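Local coordinates for invasion-associated protein B (Bartonella henselae, PDB 3DTD) that is of unknown molecular function but belongs to the invasion-associated locus B family and is probably linked to host-cell invasion by this bacterium, at residues C[88-93]-C[113-118]. Residues are numbered along the deposited sequence; the frame is centred on the assembly and turned at random.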
# COMPACT_ATOMS: atom_id res chain seq x y z
N VAL C 88 -37.04 -24.40 1.84
CA VAL C 88 -35.86 -25.00 1.22
C VAL C 88 -36.06 -26.52 1.26
O VAL C 88 -36.23 -27.11 2.33
CB VAL C 88 -34.55 -24.59 1.95
CG1 VAL C 88 -33.34 -25.35 1.38
CG2 VAL C 88 -34.32 -23.08 1.84
N ARG C 89 -36.06 -27.13 0.08
CA ARG C 89 -36.30 -28.56 -0.08
C ARG C 89 -34.98 -29.31 -0.21
O ARG C 89 -34.12 -28.95 -1.02
CB ARG C 89 -37.19 -28.79 -1.31
CG ARG C 89 -37.59 -30.23 -1.59
CD ARG C 89 -38.43 -30.30 -2.86
NE ARG C 89 -38.84 -31.66 -3.18
CZ ARG C 89 -38.22 -32.44 -4.07
NH1 ARG C 89 -37.16 -32.01 -4.73
NH2 ARG C 89 -38.68 -33.67 -4.30
N LEU C 90 -34.83 -30.36 0.60
CA LEU C 90 -33.64 -31.21 0.58
C LEU C 90 -34.00 -32.62 0.12
O LEU C 90 -34.90 -33.25 0.67
CB LEU C 90 -32.99 -31.27 1.97
CG LEU C 90 -32.09 -30.12 2.44
CD1 LEU C 90 -32.89 -28.95 2.98
CD2 LEU C 90 -31.13 -30.63 3.49
N GLN C 91 -33.28 -33.12 -0.88
CA GLN C 91 -33.53 -34.44 -1.44
C GLN C 91 -32.24 -35.18 -1.75
O GLN C 91 -31.35 -34.64 -2.42
CB GLN C 91 -34.39 -34.32 -2.71
CG GLN C 91 -34.86 -35.66 -3.29
CD GLN C 91 -35.58 -35.52 -4.62
OE1 GLN C 91 -35.41 -34.52 -5.33
NE2 GLN C 91 -36.37 -36.52 -4.96
N VAL C 92 -32.12 -36.41 -1.26
CA VAL C 92 -30.98 -37.25 -1.61
C VAL C 92 -31.21 -37.82 -3.01
O VAL C 92 -32.06 -38.69 -3.21
CB VAL C 92 -30.74 -38.40 -0.61
CG1 VAL C 92 -29.39 -39.02 -0.85
CG2 VAL C 92 -30.85 -37.91 0.82
N ASP C 93 -30.44 -37.28 -3.96
CA ASP C 93 -30.53 -37.62 -5.38
C ASP C 93 -31.95 -37.48 -5.93
O ASP C 93 -32.50 -36.38 -5.93
CB ASP C 93 -29.91 -39.00 -5.67
CG ASP C 93 -28.43 -39.07 -5.30
OD1 ASP C 93 -27.64 -38.22 -5.77
OD2 ASP C 93 -28.06 -39.98 -4.53
N VAL C 113 -29.98 -22.37 7.25
CA VAL C 113 -31.09 -23.32 7.21
C VAL C 113 -30.79 -24.46 8.20
O VAL C 113 -29.90 -25.27 7.96
CB VAL C 113 -31.28 -23.91 5.79
CG1 VAL C 113 -32.48 -24.84 5.74
CG2 VAL C 113 -31.43 -22.81 4.75
N PRO C 114 -31.52 -24.51 9.33
CA PRO C 114 -31.36 -25.62 10.28
C PRO C 114 -31.89 -26.93 9.71
O PRO C 114 -32.94 -26.95 9.05
CB PRO C 114 -32.22 -25.20 11.48
CG PRO C 114 -32.55 -23.77 11.27
CD PRO C 114 -32.53 -23.54 9.80
N ILE C 115 -31.17 -28.01 9.95
CA ILE C 115 -31.50 -29.32 9.42
C ILE C 115 -31.42 -30.38 10.50
O ILE C 115 -30.51 -30.36 11.33
CB ILE C 115 -30.59 -29.70 8.22
CG1 ILE C 115 -29.18 -29.15 8.43
CG2 ILE C 115 -31.18 -29.16 6.93
CD1 ILE C 115 -28.08 -29.86 7.69
N VAL C 116 -32.40 -31.28 10.51
CA VAL C 116 -32.41 -32.45 11.40
C VAL C 116 -32.69 -33.68 10.53
O VAL C 116 -33.69 -33.71 9.80
CB VAL C 116 -33.48 -32.31 12.53
CG1 VAL C 116 -33.60 -33.61 13.32
CG2 VAL C 116 -33.14 -31.17 13.47
N PHE C 117 -31.81 -34.67 10.61
CA PHE C 117 -31.96 -35.90 9.84
C PHE C 117 -32.32 -37.08 10.73
O PHE C 117 -31.59 -37.38 11.68
CB PHE C 117 -30.67 -36.22 9.08
CG PHE C 117 -30.19 -35.12 8.17
CD1 PHE C 117 -28.92 -34.58 8.32
CD2 PHE C 117 -31.00 -34.64 7.16
CE1 PHE C 117 -28.47 -33.57 7.48
CE2 PHE C 117 -30.56 -33.63 6.31
CZ PHE C 117 -29.30 -33.10 6.47
N ASP C 118 -33.43 -37.75 10.43
CA ASP C 118 -33.79 -39.00 11.12
C ASP C 118 -32.96 -40.19 10.62
O ASP C 118 -32.24 -40.06 9.63
CB ASP C 118 -35.30 -39.28 11.06
CG ASP C 118 -35.86 -39.30 9.63
OD1 ASP C 118 -35.30 -39.96 8.74
OD2 ASP C 118 -36.91 -38.65 9.42
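L90 reaches across to both I115 and F117 through one methyl group, CD2, while V88 meets V113 further back along the same pair of strands. Every contact is apolar. The closest is L90 CD2 against I115 CG2 at 3.7 Å, the two side chains crossing at about a right angle. That same CD2 lies 4.2 Å from CE2 of F117, near the ring plane, so L90 meets the rim of the ring. I115 has CG1 between its backbone N and carbonyl carbon (chi1 35°), which leaves the short branch CG2 to meet the leucine. Leucine suits this buried place because its side chain is wholly apolar and long enough to carry a methyl across the gap between the sheets. V88 and V113 meet through their CG2 methyls, 4.1 Å apart; these compact residues fit where the backbones are nearest, with CA of V88 7.8 Å from CA of V113.

The side-chain hydrogen bond lies on the other side of strand 88-92, where R89 NH1 donates to Q91 OE1 over 3.1 Å, bent to 136° at the hydrogen and coming from above the amide plane rather than along a lone pair. Long polar side chains suit this partly exposed side, and Q91 NE2 is bonded in turn to the backbone O of G95.

The strands belong to different antiparallel sheets, packed face to face; the axes of segments 88-92 and 113-117 come within 9.8 Å and lie at 37°. Y121 of helix 119-127 lays its ring nearly parallel to that of F117. With no hydrogen bond joining the two segments, their direct attachment rests on the burial of five aliphatic and aromatic side chains, through shape and exclusion of water, with strand 98-101 bridging beside it.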